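PDB 6K2F: actin binding protein family protein from Entamoeba histolytica HM-1:IMSS, which probably binds actin monomers in the ADP form and holds them back from polymerising, this chain being the N-terminal ADF-homology domain of a twinfilin. Local coordinates for residues I2-M15 with I24-I38. Residues are numbered along the deposited sequence; the frame is centred on the assembly and turned at random.
Sequences IELSTDLINKFKDM and IQATIVDETINIKAI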
ATOM      1  N   ILE A   2      28.591   6.586  -6.745  1.00 29.92           N
ATOM      2  CA  ILE A   2      27.340   5.998  -7.293  1.00 25.62           C
ATOM      3  C   ILE A   2      26.223   6.998  -6.983  1.00 28.07           C
ATOM      4  O   ILE A   2      26.109   7.412  -5.821  1.00 28.55           O
ATOM      5  CB  ILE A   2      27.061   4.623  -6.658  1.00 27.23           C
ATOM      6  CG1 ILE A   2      28.183   3.615  -6.931  1.00 27.15           C
ATOM      7  CG2 ILE A   2      25.717   4.075  -7.093  1.00 22.58           C
ATOM      8  CD1 ILE A   2      28.293   3.187  -8.378  1.00 36.66           C
ATOM      9  N   GLU A   3      25.415   7.339  -7.980  1.00 28.93           N
ATOM     10  CA  GLU A   3      24.260   8.255  -7.812  1.00 22.07           C
ATOM     11  C   GLU A   3      22.967   7.468  -7.994  1.00 20.74           C
ATOM     12  O   GLU A   3      22.982   6.449  -8.657  1.00 21.30           O
ATOM     13  CB  GLU A   3      24.370   9.408  -8.804  1.00 23.40           C
ATOM     14  CG  GLU A   3      25.601  10.278  -8.569  1.00 27.06           C
ATOM     15  CD  GLU A   3      25.624  11.052  -7.256  1.00 42.49           C
ATOM     16  OE1 GLU A   3      24.545  11.465  -6.811  1.00 44.15           O
ATOM     17  OE2 GLU A   3      26.714  11.183  -6.653  1.00 44.80           O
ATOM     18  N   LEU A   4      21.872   7.934  -7.412  1.00 17.18           N
ATOM     19  CA  LEU A   4      20.536   7.366  -7.717  1.00 16.81           C
ATOM     20  C   LEU A   4      20.230   7.602  -9.194  1.00 17.46           C
ATOM     21  O   LEU A   4      20.505   8.709  -9.718  1.00 20.12           O
ATOM     22  CB  LEU A   4      19.465   8.023  -6.845  1.00 15.89           C
ATOM     23  CG  LEU A   4      19.321   7.494  -5.423  1.00 16.46           C
ATOM     24  CD1 LEU A   4      20.478   7.923  -4.564  1.00 19.13           C
ATOM     25  CD2 LEU A   4      18.008   7.946  -4.792  1.00 18.81           C
ATOM     26  N   SER A   5      19.623   6.612  -9.837  1.00 19.48           N
ATOM     27  CA  SER A   5      19.173   6.753 -11.237  1.00 21.78           C
ATOM     28  C   SER A   5      18.041   7.775 -11.270  1.00 20.65           C
ATOM     29  O   SER A   5      17.316   7.911 -10.286  1.00 19.52           O
ATOM     30  CB  SER A   5      18.751   5.461 -11.845  1.00 19.94           C
ATOM     31  OG  SER A   5      17.587   4.948 -11.234  1.00 22.02           O
ATOM     32  N   THR A   6      17.883   8.450 -12.397  1.00 21.87           N
ATOM     33  CA  THR A   6      16.731   9.353 -12.623  1.00 22.77           C
ATOM     34  C   THR A   6      15.428   8.574 -12.419  1.00 20.91           C
ATOM     35  O   THR A   6      14.508   9.121 -11.778  1.00 21.88           O
ATOM     36  CB  THR A   6      16.768   9.973 -14.019  1.00 24.72           C
ATOM     37  OG1 THR A   6      18.016  10.651 -14.131  1.00 32.05           O
ATOM     38  CG2 THR A   6      15.618  10.928 -14.251  1.00 32.66           C
ATOM     39  N   ASP A   7      15.339   7.347 -12.944  1.00 23.06           N
ATOM     40  CA  ASP A   7      14.089   6.552 -12.836  1.00 25.12           C
ATOM     41  C   ASP A   7      13.785   6.310 -11.361  1.00 21.92           C
ATOM     42  O   ASP A   7      12.623   6.406 -10.982  1.00 21.75           O
ATOM     43  CB  ASP A   7      14.156   5.227 -13.598  1.00 29.76           C
ATOM     44  CG  ASP A   7      13.871   5.344 -15.088  1.00 71.70           C
ATOM     45  OD1 ASP A   7      13.418   6.424 -15.526  1.00 73.77           O
ATOM     46  OD2 ASP A   7      14.100   4.350 -15.802  1.00 96.13           O
ATOM     47  N   LEU A   8      14.801   5.972 -10.558  1.00 18.39           N
ATOM     48  CA  LEU A   8      14.587   5.688  -9.115  1.00 16.28           C
ATOM     49  C   LEU A   8      14.107   6.965  -8.435  1.00 16.72           C
ATOM     50  O   LEU A   8      13.164   6.894  -7.653  1.00 16.69           O
ATOM     51  CB  LEU A   8      15.873   5.165  -8.463  1.00 14.82           C
ATOM     52  CG  LEU A   8      15.824   4.981  -6.940  1.00 16.57           C
ATOM     53  CD1 LEU A   8      14.666   4.082  -6.535  1.00 17.44           C
ATOM     54  CD2 LEU A   8      17.144   4.417  -6.431  1.00 17.90           C
ATOM     55  N   ILE A   9      14.749   8.096  -8.693  1.00 15.59           N
ATOM     56  CA  ILE A   9      14.321   9.374  -8.055  1.00 17.26           C
ATOM     57  C   ILE A   9      12.871   9.661  -8.445  1.00 19.29           C
ATOM     58  O   ILE A   9      12.091  10.008  -7.556  1.00 18.39           O
ATOM     59  CB  ILE A   9      15.250  10.535  -8.396  1.00 19.57           C
ATOM     60  CG1 ILE A   9      16.676  10.264  -7.913  1.00 19.02           C
ATOM     61  CG2 ILE A   9      14.706  11.822  -7.810  1.00 20.31           C
ATOM     62  CD1 ILE A   9      17.710  11.153  -8.539  1.00 23.25           C
ATOM     63  N   ASN A  10      12.529   9.559  -9.725  1.00 21.63           N
ATOM     64  CA  ASN A  10      11.149   9.826 -10.212  1.00 19.31           C
ATOM     65  C   ASN A  10      10.141   8.911  -9.496  1.00 20.94           C
ATOM     66  O   ASN A  10       9.083   9.414  -9.063  1.00 21.19           O
ATOM     67  CB  ASN A  10      11.053   9.653 -11.728  1.00 23.83           C
ATOM     68  CG  ASN A  10       9.635   9.783 -12.248  1.00 34.06           C
ATOM     69  OD1 ASN A  10       9.156   8.928 -12.993  1.00 59.79           O
ATOM     70  ND2 ASN A  10       8.956  10.846 -11.847  1.00 30.27           N
ATOM     71  N   LYS A  11      10.413   7.605  -9.443  1.00 20.07           N
ATOM     72  CA  LYS A  11       9.455   6.630  -8.877  1.00 18.83           C
ATOM     73  C   LYS A  11       9.325   6.899  -7.379  1.00 18.25           C
ATOM     74  O   LYS A  11       8.205   6.837  -6.848  1.00 19.62           O
ATOM     75  CB  LYS A  11       9.902   5.193  -9.146  1.00 25.04           C
ATOM     76  CG  LYS A  11       9.854   4.739 -10.601  1.00 41.19           C
ATOM     77  CD  LYS A  11       8.556   4.982 -11.352  1.00 79.12           C
ATOM     78  CE  LYS A  11       8.712   4.753 -12.842  1.00 89.25           C
ATOM     79  NZ  LYS A  11       9.808   5.574 -13.412  1.00 73.00           N
ATOM     80  N   PHE A  12      10.434   7.200  -6.705  1.00 17.23           N
ATOM     81  CA  PHE A  12      10.422   7.558  -5.272  1.00 15.22           C
ATOM     82  C   PHE A  12       9.542   8.780  -5.057  1.00 17.15           C
ATOM     83  O   PHE A  12       8.645   8.742  -4.196  1.00 16.91           O
ATOM     84  CB  PHE A  12      11.823   7.825  -4.728  1.00 17.23           C
ATOM     85  CG  PHE A  12      11.757   8.218  -3.278  1.00 17.41           C
ATOM     86  CD1 PHE A  12      11.690   7.238  -2.298  1.00 19.64           C
ATOM     87  CD2 PHE A  12      11.666   9.545  -2.916  1.00 19.58           C
ATOM     88  CE1 PHE A  12      11.601   7.606  -0.965  1.00 25.15           C
ATOM     89  CE2 PHE A  12      11.547   9.899  -1.584  1.00 22.87           C
ATOM     90  CZ  PHE A  12      11.513   8.925  -0.619  1.00 20.71           C
ATOM     91  N   LYS A  13       9.780   9.852  -5.811  1.00 16.89           N
ATOM     92  CA  LYS A  13       9.007  11.102  -5.620  1.00 19.25           C
ATOM     93  C   LYS A  13       7.528  10.839  -5.884  1.00 17.53           C
ATOM     94  O   LYS A  13       6.714  11.403  -5.165  1.00 21.33           O
ATOM     95  CB  LYS A  13       9.531  12.199  -6.539  1.00 21.68           C
ATOM     96  CG  LYS A  13      10.874  12.756  -6.108  1.00 25.59           C
ATOM     97  CD  LYS A  13      11.445  13.743  -7.118  1.00 32.26           C
ATOM     98  CE  LYS A  13      12.366  14.800  -6.536  1.00 59.02           C
ATOM     99  NZ  LYS A  13      13.064  14.339  -5.312  1.00 74.46           N
ATOM    100  N   ASP A  14       7.217  10.016  -6.887  1.00 20.11           N
ATOM    101  CA  ASP A  14       5.821   9.654  -7.223  1.00 19.50           C
ATOM    102  C   ASP A  14       5.190   8.908  -6.044  1.00 18.51           C
ATOM    103  O   ASP A  14       4.094   9.309  -5.599  1.00 22.25           O
ATOM    104  CB  ASP A  14       5.736   8.851  -8.516  1.00 26.23           C
ATOM    105  CG  ASP A  14       4.292   8.661  -8.945  1.00 44.65           C
ATOM    106  OD1 ASP A  14       3.545   9.653  -8.881  1.00 46.46           O
ATOM    107  OD2 ASP A  14       3.919   7.521  -9.288  1.00 48.84           O
ATOM    108  N   MET A  15       5.855   7.879  -5.526  1.00 17.01           N
ATOM    109  CA  MET A  15       5.313   7.089  -4.395  1.00 21.13           C
ATOM    110  C   MET A  15       5.227   7.961  -3.140  1.00 18.17           C
ATOM    111  O   MET A  15       4.220   7.866  -2.405  1.00 19.37           O
ATOM    112  CB  MET A  15       6.175   5.861  -4.122  1.00 17.48           C
ATOM    113  CG  MET A  15       5.484   4.887  -3.197  1.00 22.55           C
ATOM    114  SD  MET A  15       6.377   3.321  -2.975  1.00 21.67           S
ATOM    115  CE  MET A  15       6.299   2.641  -4.630  1.00 27.82           C
ATOM    116  N   ILE A  24      10.214   0.356  -2.445  1.00 10.80           N
ATOM    117  CA  ILE A  24      11.034   0.242  -3.676  1.00 12.53           C
ATOM    118  C   ILE A  24      12.312  -0.474  -3.286  1.00 11.44           C
ATOM    119  O   ILE A  24      12.973  -0.045  -2.357  1.00 13.16           O
ATOM    120  CB  ILE A  24      11.343   1.617  -4.280  1.00 14.76           C
ATOM    121  CG1 ILE A  24      10.062   2.389  -4.590  1.00 15.66           C
ATOM    122  CG2 ILE A  24      12.237   1.448  -5.500  1.00 15.15           C
ATOM    123  CD1 ILE A  24      10.282   3.880  -4.848  1.00 20.71           C
ATOM    124  N   GLN A  25      12.599  -1.579  -3.943  1.00 12.88           N
ATOM    125  CA  GLN A  25      13.889  -2.272  -3.768  1.00 11.46           C
ATOM    126  C   GLN A  25      14.816  -1.709  -4.826  1.00 11.93           C
ATOM    127  O   GLN A  25      14.345  -1.534  -5.984  1.00 14.81           O
ATOM    128  CB  GLN A  25      13.766  -3.776  -3.933  1.00 13.09           C
ATOM    129  CG  GLN A  25      15.072  -4.514  -3.655  1.00 15.85           C
ATOM    130  CD  GLN A  25      14.853  -5.999  -3.765  1.00 18.25           C
ATOM    131  OE1 GLN A  25      14.021  -6.459  -4.539  1.00 16.51           O
ATOM    132  NE2 GLN A  25      15.610  -6.749  -2.997  1.00 15.61           N
ATOM    133  N   ALA A  26      16.047  -1.395  -4.447  1.00 13.07           N
ATOM    134  CA  ALA A  26      17.019  -0.828  -5.402  1.00 13.15           C
ATOM    135  C   ALA A  26      18.345  -1.562  -5.259  1.00 12.97           C
ATOM    136  O   ALA A  26      18.683  -2.006  -4.162  1.00 13.79           O
ATOM    137  CB  ALA A  26      17.174   0.651  -5.172  1.00 16.71           C
ATOM    138  N   THR A  27      19.091  -1.671  -6.346  1.00 14.85           N
ATOM    139  CA  THR A  27      20.448  -2.249  -6.327  1.00 14.48           C
ATOM    140  C   THR A  27      21.374  -1.350  -7.129  1.00 13.82           C
ATOM    141  O   THR A  27      20.909  -0.567  -7.978  1.00 15.75           O
ATOM    142  CB  THR A  27      20.518  -3.686  -6.866  1.00 19.66           C
ATOM    143  OG1 THR A  27      20.079  -3.705  -8.223  1.00 22.25           O
ATOM    144  CG2 THR A  27      19.666  -4.637  -6.059  1.00 20.16           C
ATOM    145  N   ILE A  28      22.667  -1.506  -6.893  1.00 15.08           N
ATOM    146  CA  ILE A  28      23.700  -0.768  -7.658  1.00 15.25           C
ATOM    147  C   ILE A  28      23.972  -1.559  -8.941  1.00 18.53           C
ATOM    148  O   ILE A  28      24.422  -2.722  -8.878  1.00 21.08           O
ATOM    149  CB  ILE A  28      24.942  -0.547  -6.780  1.00 18.49           C
ATOM    150  CG1 ILE A  28      24.560   0.208  -5.506  1.00 18.09           C
ATOM    151  CG2 ILE A  28      26.029   0.153  -7.577  1.00 23.63           C
ATOM    152  CD1 ILE A  28      25.681   0.382  -4.492  1.00 21.08           C
ATOM    153  N   VAL A  29      23.722  -0.912 -10.077  1.00 17.60           N
ATOM    154  CA  VAL A  29      23.831  -1.483 -11.437  1.00 20.15           C
ATOM    155  C   VAL A  29      24.574  -0.441 -12.260  1.00 22.29           C
ATOM    156  O   VAL A  29      24.144   0.725 -12.275  1.00 21.87           O
ATOM    157  CB  VAL A  29      22.464  -1.809 -12.062  1.00 24.23           C
ATOM    158  CG1 VAL A  29      22.621  -2.299 -13.497  1.00 28.11           C
ATOM    159  CG2 VAL A  29      21.706  -2.835 -11.252  1.00 28.96           C
ATOM    160  N   ASP A  30      25.634  -0.842 -12.947  1.00 24.49           N
ATOM    161  CA  ASP A  30      26.393   0.095 -13.804  1.00 26.15           C
ATOM    162  C   ASP A  30      26.909   1.197 -12.869  1.00 29.93           C
ATOM    163  O   ASP A  30      27.625   0.834 -11.941  1.00 33.33           O
ATOM    164  CB  ASP A  30      25.512   0.461 -15.000  1.00 24.28           C
ATOM    165  CG  ASP A  30      25.215  -0.739 -15.904  1.00 32.88           C
ATOM    166  OD1 ASP A  30      25.927  -1.783 -15.764  1.00 30.81           O
ATOM    167  OD2 ASP A  30      24.301  -0.619 -16.763  1.00 31.01           O
ATOM    168  N   GLU A  31      26.549   2.468 -13.071  1.00 28.99           N
ATOM    169  CA  GLU A  31      27.105   3.575 -12.237  1.00 41.01           C
ATOM    170  C   GLU A  31      26.023   4.121 -11.299  1.00 35.82           C
ATOM    171  O   GLU A  31      26.259   5.177 -10.668  1.00 29.19           O
ATOM    172  CB  GLU A  31      27.712   4.685 -13.106  1.00 49.60           C
ATOM    173  CG  GLU A  31      27.063   4.873 -14.470  1.00 62.33           C
ATOM    174  CD  GLU A  31      27.786   5.875 -15.352  1.00 66.85           C
ATOM    175  OE1 GLU A  31      29.035   5.860 -15.363  1.00 54.59           O
ATOM    176  OE2 GLU A  31      27.095   6.669 -16.010  1.00 68.11           O
ATOM    177  N   THR A  32      24.870   3.451 -11.207  1.00 24.16           N
ATOM    178  CA  THR A  32      23.695   4.092 -10.575  1.00 19.63           C
ATOM    179  C   THR A  32      23.016   3.124  -9.617  1.00 18.80           C
ATOM    180  O   THR A  32      23.228   1.911  -9.663  1.00 17.57           O
ATOM    181  CB  THR A  32      22.719   4.686 -11.599  1.00 23.82           C
ATOM    182  OG1 THR A  32      22.406   3.678 -12.563  1.00 26.44           O
ATOM    183  CG2 THR A  32      23.279   5.913 -12.289  1.00 29.62           C
ATOM    184  N   ILE A  33      22.218   3.689  -8.724  1.00 17.53           N
ATOM    185  CA  ILE A  33      21.222   2.909  -7.965  1.00 14.76           C
ATOM    186  C   ILE A  33      19.941   2.825  -8.786  1.00 16.10           C
ATOM    187  O   ILE A  33      19.346   3.871  -9.062  1.00 15.97           O
ATOM    188  CB  ILE A  33      20.989   3.494  -6.568  1.00 14.28           C
ATOM    189  CG1 ILE A  33      22.286   3.946  -5.898  1.00 16.25           C
ATOM    190  CG2 ILE A  33      20.288   2.455  -5.731  1.00 16.50           C
ATOM    191  CD1 ILE A  33      22.039   4.563  -4.543  1.00 18.44           C
ATOM    192  N   ASN A  34      19.534   1.609  -9.133  1.00 15.07           N
ATOM    193  CA  ASN A  34      18.412   1.334 -10.053  1.00 16.03           C
ATOM    194  C   ASN A  34      17.285   0.640  -9.297  1.00 15.27           C
ATOM    195  O   ASN A  34      17.556  -0.139  -8.379  1.00 18.69           O
ATOM    196  CB  ASN A  34      18.861   0.470 -11.230  1.00 19.55           C
ATOM    197  CG  ASN A  34      19.788   1.197 -12.179  1.00 26.09           C
ATOM    198  OD1 ASN A  34      20.167   2.337 -11.931  1.00 23.83           O
ATOM    199  ND2 ASN A  34      20.128   0.572 -13.292  1.00 24.45           N
ATOM    200  N   ILE A  35      16.056   0.858  -9.751  1.00 17.79           N
ATOM    201  CA  ILE A  35      14.862   0.118  -9.280  1.00 14.77           C
ATOM    202  C   ILE A  35      15.066  -1.360  -9.614  1.00 15.69           C
ATOM    203  O   ILE A  35      15.372  -1.676 -10.804  1.00 19.04           O
ATOM    204  CB  ILE A  35      13.578   0.622  -9.948  1.00 17.45           C
ATOM    205  CG1 ILE A  35      13.314   2.101  -9.666  1.00 25.01           C
ATOM    206  CG2 ILE A  35      12.403  -0.248  -9.538  1.00 23.41           C
ATOM    207  CD1 ILE A  35      12.415   2.735 -10.689  1.00 27.48           C
ATOM    208  N   LYS A  36      14.932  -2.210  -8.604  1.00 14.65           N
ATOM    209  CA  LYS A  36      14.909  -3.682  -8.771  1.00 16.89           C
ATOM    210  C   LYS A  36      13.469  -4.171  -8.765  1.00 17.27           C
ATOM    211  O   LYS A  36      13.134  -5.068  -9.560  1.00 20.91           O
ATOM    212  CB  LYS A  36      15.707  -4.355  -7.659  1.00 17.99           C
ATOM    213  CG  LYS A  36      15.816  -5.865  -7.789  1.00 24.49           C
ATOM    214  CD  LYS A  36      16.853  -6.321  -8.785  1.00 51.33           C
ATOM    215  CE  LYS A  36      16.975  -7.831  -8.849  1.00 66.78           C
ATOM    216  NZ  LYS A  36      17.371  -8.423  -7.548  1.00 80.12           N
ATOM    217  N   ALA A  37      12.648  -3.623  -7.864  1.00 15.84           N
ATOM    218  CA  ALA A  37      11.262  -4.089  -7.679  1.00 18.64           C
ATOM    219  C   ALA A  37      10.480  -3.033  -6.920  1.00 15.46           C
ATOM    220  O   ALA A  37      11.098  -2.216  -6.199  1.00 15.61           O
ATOM    221  CB  ALA A  37      11.250  -5.385  -6.896  1.00 19.86           C
ATOM    222  N   ILE A  38       9.174  -3.045  -7.127  1.00 19.55           N
ATOM    223  CA  ILE A  38       8.239  -2.124  -6.428  1.00 17.12           C
ATOM    224  C   ILE A  38       7.136  -2.976  -5.823  1.00 16.93           C
ATOM    225  O   ILE A  38       6.558  -3.804  -6.548  1.00 21.35           O
ATOM    226  CB  ILE A  38       7.684  -1.083  -7.398  1.00 22.95           C
ATOM    227  CG1 ILE A  38       8.809  -0.285  -8.060  1.00 28.15           C
ATOM    228  CG2 ILE A  38       6.688  -0.201  -6.669  1.00 27.36           C
ATOM    229  CD1 ILE A  38       8.389   0.357  -9.348  1.00 30.88           C
TER
HETATM  230  O   HOH W   1      16.060   2.581 -12.231  1.00 20.24           O
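Glu-3 and Leu-4 pair in parallel with Thr-32 and Ile-33, adding a short edge strand to the mixed sheet of the ADF-homology (cofilin) fold before the chain turns into the helix that packs over the 24-29/32-38 hairpin. Ile-33 is bonded through both its N and its O: its N donates to Glu-3 O (2.9 Å), and its O accepts from Ser-5 N at 2.9 Å, 160° at the hydrogen. Ser-5 OG donates to the same Ile-33 O (3.0 Å), so two donors grip one carbonyl oxygen. Past this junction Leu-8 straddles the hairpin: with CG anti to its backbone N (chi1 174°), CD1 meets Ile-24 CG2 and Ile-35 CG1, while CD2 reaches Ala-26 CB and Ile-33 CG2. Farther along the helix, Ile-24 CD1 lies 3.7 Å from Phe-12 CA, and Met-15 brings CE against both Ile-24 CG1 and Ile-38 CG2. Lys-11 crosses Ile-35 at about a right angle, and Lys-11 CG is pressed to 3.3 Å from Ile-35 CD1. At the other end, Ile-2 sets CG2 on Ile-33 CG1 and CD1 on Ile-28 CG2. Helices 92-101 and 103-109 continue this apolar layer, Leu-97 touching Ile-2 and Ile-28, and Phe-105 touching Ile-33; Ile-2 O also accepts from Arg-104. Ser-5 is the helix N-cap: chi1 67° places OG where it accepts from Leu-8 N, and a water that donates to this OG accepts from Ile-35 N at 3.0 Å.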